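Local coordinates for protein serine protease pet (Escherichia coli, PDB 4OM9) that is a secreted autotransporter enterotoxin of enteroaggregative E. coli that acts as a serine protease and probably cleaves the host cytoskeletal protein alpha-fodrin, at residues 59-72 with 101-115. Residues are numbered along the deposited sequence; the frame is centred on the assembly and turned at random.
Sequences ATSIGGAYAVTVAH and DFSIQRLNKYVVETR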
ATOM      1  N   ALA A  59       2.882  10.746 -32.296  1.00 27.66           N
ATOM      2  CA  ALA A  59       4.091  10.000 -32.621  1.00 27.42           C
ATOM      3  C   ALA A  59       4.436   9.056 -31.492  1.00 27.52           C
ATOM      4  O   ALA A  59       3.878   9.160 -30.419  1.00 27.79           O
ATOM      5  CB  ALA A  59       5.295  10.965 -32.921  1.00 26.48           C
ATOM      6  N   THR A  60       5.378   8.157 -31.749  1.00 30.69           N
ATOM      7  CA  THR A  60       5.811   7.151 -30.797  1.00 31.52           C
ATOM      8  C   THR A  60       7.337   7.060 -30.692  1.00 32.18           C
ATOM      9  O   THR A  60       8.009   6.814 -31.699  1.00 29.94           O
ATOM     10  CB  THR A  60       5.288   5.769 -31.191  1.00 31.08           C
ATOM     11  OG1 THR A  60       3.867   5.819 -31.282  1.00 31.40           O
ATOM     12  CG2 THR A  60       5.701   4.732 -30.163  1.00 31.33           C
ATOM     13  N   SER A  61       7.863   7.187 -29.475  1.00 29.27           N
ATOM     14  CA  SER A  61       9.293   7.060 -29.252  1.00 29.41           C
ATOM     15  C   SER A  61       9.770   5.649 -29.538  1.00 29.41           C
ATOM     16  O   SER A  61       9.101   4.677 -29.210  1.00 29.22           O
ATOM     17  CB  SER A  61       9.685   7.438 -27.814  1.00 29.43           C
ATOM     18  OG  SER A  61      10.990   6.958 -27.524  1.00 29.66           O
ATOM     19  N   ILE A  62      10.959   5.551 -30.121  1.00 29.74           N
ATOM     20  CA  ILE A  62      11.516   4.275 -30.539  1.00 31.50           C
ATOM     21  C   ILE A  62      12.852   4.102 -29.786  1.00 31.06           C
ATOM     22  O   ILE A  62      13.639   3.182 -30.017  1.00 32.75           O
ATOM     23  CB  ILE A  62      11.553   4.251 -32.109  1.00 31.74           C
ATOM     24  CG1 ILE A  62      10.410   3.389 -32.601  1.00 30.19           C
ATOM     25  CG2 ILE A  62      12.873   3.855 -32.772  1.00 32.61           C
ATOM     26  CD1 ILE A  62       9.115   4.015 -32.291  1.00 34.10           C
ATOM     27  N   GLY A  63      13.036   4.968 -28.794  1.00 30.30           N
ATOM     28  CA  GLY A  63      14.212   4.946 -27.945  1.00 30.75           C
ATOM     29  C   GLY A  63      15.264   5.918 -28.427  1.00 31.22           C
ATOM     30  O   GLY A  63      15.463   6.091 -29.629  1.00 31.40           O
ATOM     31  N   GLY A  64      15.941   6.546 -27.473  1.00 31.53           N
ATOM     32  CA  GLY A  64      17.061   7.425 -27.746  1.00 32.15           C
ATOM     33  C   GLY A  64      16.560   8.688 -28.408  1.00 32.00           C
ATOM     34  O   GLY A  64      15.598   9.302 -27.963  1.00 31.57           O
ATOM     35  N   ALA A  65      17.203   9.077 -29.503  1.00 32.48           N
ATOM     36  CA  ALA A  65      16.784  10.289 -30.185  1.00 32.54           C
ATOM     37  C   ALA A  65      15.762  10.024 -31.286  1.00 32.20           C
ATOM     38  O   ALA A  65      15.492  10.914 -32.078  1.00 32.45           O
ATOM     39  CB  ALA A  65      18.003  11.022 -30.769  1.00 33.44           C
ATOM     40  N   TYR A  66      15.194   8.824 -31.339  1.00 31.74           N
ATOM     41  CA  TYR A  66      14.332   8.448 -32.475  1.00 31.56           C
ATOM     42  C   TYR A  66      12.862   8.202 -32.139  1.00 30.91           C
ATOM     43  O   TYR A  66      12.500   7.766 -31.033  1.00 30.51           O
ATOM     44  CB  TYR A  66      14.905   7.213 -33.175  1.00 31.82           C
ATOM     45  CG  TYR A  66      16.289   7.473 -33.744  1.00 32.89           C
ATOM     46  CD1 TYR A  66      16.462   8.310 -34.842  1.00 33.18           C
ATOM     47  CD2 TYR A  66      17.417   6.911 -33.163  1.00 33.07           C
ATOM     48  CE1 TYR A  66      17.722   8.560 -35.359  1.00 35.33           C
ATOM     49  CE2 TYR A  66      18.672   7.160 -33.662  1.00 33.97           C
ATOM     50  CZ  TYR A  66      18.829   7.978 -34.772  1.00 34.46           C
ATOM     51  OH  TYR A  66      20.096   8.212 -35.266  1.00 35.49           O
ATOM     52  N   ALA A  67      12.029   8.533 -33.114  1.00 30.95           N
ATOM     53  CA  ALA A  67      10.591   8.406 -33.033  1.00 30.55           C
ATOM     54  C   ALA A  67      10.044   8.085 -34.421  1.00 30.78           C
ATOM     55  O   ALA A  67      10.694   8.333 -35.447  1.00 31.31           O
ATOM     56  CB  ALA A  67       9.967   9.662 -32.504  1.00 30.59           C
ATOM     57  N   VAL A  68       8.833   7.556 -34.436  1.00 30.49           N
ATOM     58  CA  VAL A  68       8.187   7.099 -35.653  1.00 30.74           C
ATOM     59  C   VAL A  68       6.786   7.681 -35.723  1.00 30.81           C
ATOM     60  O   VAL A  68       6.082   7.783 -34.709  1.00 30.47           O
ATOM     61  CB  VAL A  68       8.135   5.560 -35.710  1.00 30.51           C
ATOM     62  CG1 VAL A  68       7.258   5.103 -36.824  1.00 34.19           C
ATOM     63  CG2 VAL A  68       9.515   5.008 -35.940  1.00 30.74           C
ATOM     64  N   THR A  69       6.393   8.090 -36.917  1.00 31.38           N
ATOM     65  CA  THR A  69       5.083   8.653 -37.125  1.00 31.70           C
ATOM     66  C   THR A  69       4.644   8.435 -38.594  1.00 32.36           C
ATOM     67  O   THR A  69       5.033   7.468 -39.244  1.00 32.36           O
ATOM     68  CB  THR A  69       5.072  10.150 -36.735  1.00 32.05           C
ATOM     69  OG1 THR A  69       3.738  10.663 -36.793  1.00 32.47           O
ATOM     70  CG2 THR A  69       6.033  11.012 -37.633  1.00 32.74           C
ATOM     71  N   VAL A  70       3.814   9.316 -39.109  1.00 33.04           N
ATOM     72  CA  VAL A  70       3.417   9.184 -40.484  1.00 33.82           C
ATOM     73  C   VAL A  70       3.934  10.425 -41.214  1.00 35.32           C
ATOM     74  O   VAL A  70       4.219  11.439 -40.559  1.00 34.74           O
ATOM     75  CB  VAL A  70       1.890   8.980 -40.577  1.00 34.13           C
ATOM     76  CG1 VAL A  70       1.208  10.068 -41.370  1.00 38.47           C
ATOM     77  CG2 VAL A  70       1.606   7.595 -41.087  1.00 33.97           C
ATOM     78  N   ALA A  71       4.124  10.312 -42.533  1.00 35.49           N
ATOM     79  CA  ALA A  71       4.805  11.347 -43.331  1.00 36.46           C
ATOM     80  C   ALA A  71       3.964  12.598 -43.552  1.00 43.86           C
ATOM     81  O   ALA A  71       4.477  13.711 -43.427  1.00 45.99           O
ATOM     82  CB  ALA A  71       5.255  10.775 -44.707  1.00 37.15           C
ATOM     83  N   HIS A  72       2.682  12.428 -43.878  1.00 51.65           N
ATOM     84  CA  HIS A  72       1.839  13.584 -44.183  1.00 58.69           C
ATOM     85  C   HIS A  72       1.367  14.278 -42.904  1.00 63.02           C
ATOM     86  O   HIS A  72       0.485  15.140 -42.939  1.00 69.03           O
ATOM     87  CB  HIS A  72       0.646  13.182 -45.072  1.00 64.08           C
ATOM     88  CG  HIS A  72      -0.488  12.519 -44.344  1.00 61.72           C
ATOM     89  ND1 HIS A  72      -0.437  11.213 -43.910  1.00 57.46           N
ATOM     90  CD2 HIS A  72      -1.723  12.975 -44.023  1.00 59.53           C
ATOM     91  CE1 HIS A  72      -1.585  10.895 -43.332  1.00 48.30           C
ATOM     92  NE2 HIS A  72      -2.380  11.946 -43.388  1.00 60.16           N
ATOM     93  N   ASP A 101       4.151   6.167 -46.706  1.00 40.27           N
ATOM     94  CA  ASP A 101       3.783   7.212 -45.726  1.00 38.91           C
ATOM     95  C   ASP A 101       4.496   6.984 -44.395  1.00 36.95           C
ATOM     96  O   ASP A 101       4.126   7.541 -43.355  1.00 35.97           O
ATOM     97  CB  ASP A 101       2.251   7.274 -45.537  1.00 41.20           C
ATOM     98  CG  ASP A 101       1.788   8.435 -44.656  1.00 45.28           C
ATOM     99  OD1 ASP A 101       2.436   9.495 -44.642  1.00 48.35           O
ATOM    100  OD2 ASP A 101       0.746   8.283 -43.971  1.00 47.92           O
ATOM    101  N   PHE A 102       5.550   6.178 -44.432  1.00 35.20           N
ATOM    102  CA  PHE A 102       6.298   5.900 -43.226  1.00 34.28           C
ATOM    103  C   PHE A 102       7.238   7.068 -42.922  1.00 34.40           C
ATOM    104  O   PHE A 102       7.787   7.691 -43.838  1.00 35.24           O
ATOM    105  CB  PHE A 102       7.077   4.594 -43.361  1.00 34.14           C
ATOM    106  CG  PHE A 102       7.962   4.306 -42.193  1.00 33.44           C
ATOM    107  CD1 PHE A 102       7.428   3.821 -41.000  1.00 32.63           C
ATOM    108  CD2 PHE A 102       9.331   4.546 -42.272  1.00 33.72           C
ATOM    109  CE1 PHE A 102       8.240   3.564 -39.912  1.00 32.13           C
ATOM    110  CE2 PHE A 102      10.165   4.297 -41.186  1.00 33.22           C
ATOM    111  CZ  PHE A 102       9.623   3.813 -39.995  1.00 32.43           C
ATOM    112  N   SER A 103       7.422   7.357 -41.634  1.00 33.66           N
ATOM    113  CA  SER A 103       8.350   8.394 -41.217  1.00 33.77           C
ATOM    114  C   SER A 103       9.150   7.996 -39.982  1.00 33.03           C
ATOM    115  O   SER A 103       8.583   7.736 -38.929  1.00 32.34           O
ATOM    116  CB  SER A 103       7.611   9.702 -40.947  1.00 34.01           C
ATOM    117  OG  SER A 103       8.533  10.715 -40.546  1.00 34.33           O
ATOM    118  N   ILE A 104      10.473   7.948 -40.135  1.00 35.08           N
ATOM    119  CA  ILE A 104      11.397   7.786 -39.014  1.00 32.90           C
ATOM    120  C   ILE A 104      12.073   9.128 -38.749  1.00 33.33           C
ATOM    121  O   ILE A 104      12.631   9.774 -39.653  1.00 34.10           O
ATOM    122  CB  ILE A 104      12.450   6.687 -39.262  1.00 33.12           C
ATOM    123  CG1 ILE A 104      13.483   6.661 -38.134  1.00 32.93           C
ATOM    124  CG2 ILE A 104      13.157   6.909 -40.554  1.00 34.08           C
ATOM    125  CD1 ILE A 104      12.922   6.283 -36.775  1.00 32.10           C
ATOM    126  N   GLN A 105      11.985   9.544 -37.495  1.00 32.76           N
ATOM    127  CA  GLN A 105      12.357  10.874 -37.069  1.00 33.08           C
ATOM    128  C   GLN A 105      13.589  10.852 -36.174  1.00 33.05           C
ATOM    129  O   GLN A 105      13.757   9.944 -35.343  1.00 32.52           O
ATOM    130  CB  GLN A 105      11.205  11.541 -36.306  1.00 32.71           C
ATOM    131  CG  GLN A 105       9.947  11.856 -37.110  1.00 32.99           C
ATOM    132  CD  GLN A 105       8.855  12.426 -36.211  1.00 32.72           C
ATOM    133  OE1 GLN A 105       8.408  11.770 -35.267  1.00 32.02           O
ATOM    134  NE2 GLN A 105       8.444  13.658 -36.481  1.00 33.40           N
ATOM    135  N   ARG A 106      14.444  11.862 -36.350  1.00 33.76           N
ATOM    136  CA  ARG A 106      15.531  12.125 -35.426  1.00 33.89           C
ATOM    137  C   ARG A 106      15.169  13.358 -34.612  1.00 33.89           C
ATOM    138  O   ARG A 106      14.984  14.447 -35.167  1.00 34.50           O
ATOM    139  CB  ARG A 106      16.863  12.347 -36.170  1.00 34.86           C
ATOM    140  CG  ARG A 106      18.008  12.897 -35.293  1.00 35.27           C
ATOM    141  CD  ARG A 106      18.804  11.791 -34.569  1.00 35.10           C
ATOM    142  NE  ARG A 106      19.747  12.366 -33.612  1.00 35.52           N
ATOM    143  CZ  ARG A 106      20.774  11.730 -33.049  1.00 36.07           C
ATOM    144  NH1 ARG A 106      21.030  10.459 -33.332  1.00 35.86           N
ATOM    145  NH2 ARG A 106      21.554  12.383 -32.183  1.00 36.34           N
ATOM    146  N   LEU A 107      15.100  13.203 -33.299  1.00 33.35           N
ATOM    147  CA  LEU A 107      14.795  14.318 -32.426  1.00 33.42           C
ATOM    148  C   LEU A 107      16.081  15.040 -32.021  1.00 34.11           C
ATOM    149  O   LEU A 107      17.155  14.442 -32.006  1.00 34.33           O
ATOM    150  CB  LEU A 107      14.024  13.820 -31.202  1.00 32.64           C
ATOM    151  CG  LEU A 107      12.628  13.213 -31.446  1.00 32.06           C
ATOM    152  CD1 LEU A 107      12.084  12.559 -30.184  1.00 31.41           C
ATOM    153  CD2 LEU A 107      11.643  14.265 -31.975  1.00 32.41           C
ATOM    154  N   ASN A 108      15.973  16.322 -31.692  1.00 34.58           N
ATOM    155  CA  ASN A 108      17.147  17.131 -31.333  1.00 36.08           C
ATOM    156  C   ASN A 108      17.935  16.626 -30.096  1.00 35.20           C
ATOM    157  O   ASN A 108      19.136  16.860 -30.015  1.00 35.92           O
ATOM    158  CB  ASN A 108      16.733  18.588 -31.093  1.00 35.95           C
ATOM    159  CG  ASN A 108      15.767  18.719 -29.946  1.00 35.37           C
ATOM    160  OD1 ASN A 108      14.906  17.862 -29.760  1.00 34.55           O
ATOM    161  ND2 ASN A 108      15.920  19.774 -29.147  1.00 40.69           N
ATOM    162  N   LYS A 109      17.260  15.938 -29.164  1.00 37.65           N
ATOM    163  CA  LYS A 109      17.907  15.398 -27.950  1.00 37.72           C
ATOM    164  C   LYS A 109      17.447  13.985 -27.597  1.00 36.44           C
ATOM    165  O   LYS A 109      16.418  13.533 -28.078  1.00 33.74           O
ATOM    166  CB  LYS A 109      17.656  16.314 -26.744  1.00 36.49           C
ATOM    167  CG  LYS A 109      18.489  17.598 -26.743  1.00 43.87           C
ATOM    168  CD  LYS A 109      18.082  18.489 -25.578  1.00 43.01           C
ATOM    169  CE  LYS A 109      19.237  18.718 -24.605  1.00 44.50           C
ATOM    170  NZ  LYS A 109      18.746  19.377 -23.351  1.00 44.57           N
ATOM    171  N   TYR A 110      18.222  13.288 -26.768  1.00 33.68           N
ATOM    172  CA  TYR A 110      17.860  11.931 -26.363  1.00 33.13           C
ATOM    173  C   TYR A 110      16.635  11.970 -25.459  1.00 32.51           C
ATOM    174  O   TYR A 110      16.585  12.754 -24.509  1.00 32.72           O
ATOM    175  CB  TYR A 110      19.004  11.226 -25.618  1.00 33.66           C
ATOM    176  CG  TYR A 110      20.272  11.038 -26.401  1.00 34.44           C
ATOM    177  CD1 TYR A 110      20.260  10.981 -27.793  1.00 34.46           C
ATOM    178  CD2 TYR A 110      21.502  10.922 -25.740  1.00 35.31           C
ATOM    179  CE1 TYR A 110      21.457  10.818 -28.505  1.00 38.41           C
ATOM    180  CE2 TYR A 110      22.678  10.750 -26.430  1.00 36.18           C
ATOM    181  CZ  TYR A 110      22.668  10.705 -27.818  1.00 41.00           C
ATOM    182  OH  TYR A 110      23.872  10.545 -28.502  1.00 37.37           O
ATOM    183  N   VAL A 111      15.660  11.115 -25.734  1.00 31.87           N
ATOM    184  CA  VAL A 111      14.476  11.066 -24.888  1.00 31.41           C
ATOM    185  C   VAL A 111      14.754  10.409 -23.537  1.00 31.51           C
ATOM    186  O   VAL A 111      15.185   9.258 -23.447  1.00 31.56           O
ATOM    187  CB  VAL A 111      13.330  10.336 -25.577  1.00 30.82           C
ATOM    188  CG1 VAL A 111      12.120  10.195 -24.614  1.00 30.47           C
ATOM    189  CG2 VAL A 111      12.939  11.101 -26.816  1.00 30.86           C
ATOM    190  N   VAL A 112      14.479  11.150 -22.480  1.00 31.68           N
ATOM    191  CA  VAL A 112      14.784  10.681 -21.146  1.00 31.96           C
ATOM    192  C   VAL A 112      13.612   9.873 -20.546  1.00 31.54           C
ATOM    193  O   VAL A 112      13.836   8.962 -19.754  1.00 31.75           O
ATOM    194  CB  VAL A 112      15.171  11.888 -20.254  1.00 32.53           C
ATOM    195  CG1 VAL A 112      14.968  11.611 -18.796  1.00 33.11           C
ATOM    196  CG2 VAL A 112      16.611  12.268 -20.504  1.00 33.40           C
ATOM    197  N   GLU A 113      12.382  10.172 -20.957  1.00 31.09           N
ATOM    198  CA  GLU A 113      11.177   9.630 -20.272  1.00 30.85           C
ATOM    199  C   GLU A 113      10.823   8.176 -20.562  1.00 30.54           C
ATOM    200  O   GLU A 113      10.228   7.516 -19.718  1.00 30.60           O
ATOM    201  CB  GLU A 113       9.942  10.485 -20.595  1.00 30.66           C
ATOM    202  CG  GLU A 113       9.990  11.909 -20.022  1.00 31.13           C
ATOM    203  CD  GLU A 113      11.093  12.792 -20.636  1.00 31.42           C
ATOM    204  OE1 GLU A 113      11.714  12.397 -21.655  1.00 31.25           O
ATOM    205  OE2 GLU A 113      11.336  13.885 -20.077  1.00 31.93           O
ATOM    206  N   THR A 114      11.140   7.679 -21.755  1.00 31.50           N
ATOM    207  CA  THR A 114      10.765   6.316 -22.118  1.00 32.70           C
ATOM    208  C   THR A 114      11.887   5.644 -22.872  1.00 35.45           C
ATOM    209  O   THR A 114      12.693   6.317 -23.516  1.00 36.90           O
ATOM    210  CB  THR A 114       9.470   6.276 -22.964  1.00 32.90           C
ATOM    211  OG1 THR A 114       9.332   4.986 -23.577  1.00 36.03           O
ATOM    212  CG2 THR A 114       9.478   7.340 -24.045  1.00 31.03           C
ATOM    213  N   ARG A 115      11.967   4.319 -22.784  1.00 31.03           N
ATOM    214  CA  ARG A 115      12.997   3.607 -23.531  1.00 33.19           C
ATOM    215  C   ARG A 115      12.517   3.298 -24.950  1.00 34.21           C
ATOM    216  O   ARG A 115      13.280   2.769 -25.768  1.00 31.34           O
ATOM    217  CB  ARG A 115      13.429   2.329 -22.814  1.00 32.87           C
ATOM    218  CG  ARG A 115      14.513   2.557 -21.751  1.00 33.95           C
ATOM    219  CD  ARG A 115      13.942   3.224 -20.527  1.00 31.92           C
ATOM    220  NE  ARG A 115      12.998   2.331 -19.855  1.00 34.98           N
ATOM    221  CZ  ARG A 115      11.964   2.723 -19.107  1.00 36.88           C
ATOM    222  NH1 ARG A 115      11.694   4.012 -18.921  1.00 34.99           N
ATOM    223  NH2 ARG A 115      11.181   1.808 -18.557  1.00 36.45           N
TER
HETATM  224  O   HOH W   1      15.280   6.705 -24.663  1.00 30.72           O
HETATM  225  O   HOH W   2       6.642  13.272 -40.462  1.00 42.02           O
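R106 crosses the ring of Y66 at a slant and can be followed from CB to its tip. Its CB stands 4.0 Å from Y66 CE1; the chain then bends at CG (chi2 87°), which brings R106 CD to 3.5 Å from Y66 CE1. Farther out, A65 CB lies over the middle of one guanidinium face, 3.6 Å from R106 NE. At the tip, R106 NH1 donates to Y66 OH at 3.1 Å, with the hydroxyl at the guanidinium edge and the Y66 ring and guanidinium planes 80° apart. NH1 also forms a salt bridge with D294, so the arginine ties the protease sheet to strand 294-298 of the beta-helix.

Strands 66-70 and 102-107 pair antiparallel: A67 N and O both bond to Q105, and T69 N donates to S103 O, while the return bond from S103 N is long and weak. The hairpin 60-70, closed by a type II' turn from G63 to Y66, thereby joins a five-stranded antiparallel sheet of the protease domain, whose family belongs to the chymotrypsin-like PA clan; H72, D101 and S208, which touches H72, are consistent with the His-Asp-Ser triad of its serine proteases. On the face of Y66 and R106, V68 CG2 packs against I104 CD1 at 3.7 Å, and helix 247-255 touches Y66, F102 and I104. On the other face, T69 CG2 lies against the Q105 amide, whose NE2 is held by Q92 and A80.

At the far end D101 turns its carboxylate to H72. D101 OD1 accepts from H72 N at 3.0 Å, nearly along its C-O axis, and D101 OD2 accepts from H72 ND1 at 3.2 Å, on its syn side but well out of the carboxylate plane. OD2 lies close to the imidazole plane, although ring and carboxylate are turned 41° apart; H229 ND1 also bonds to OD2.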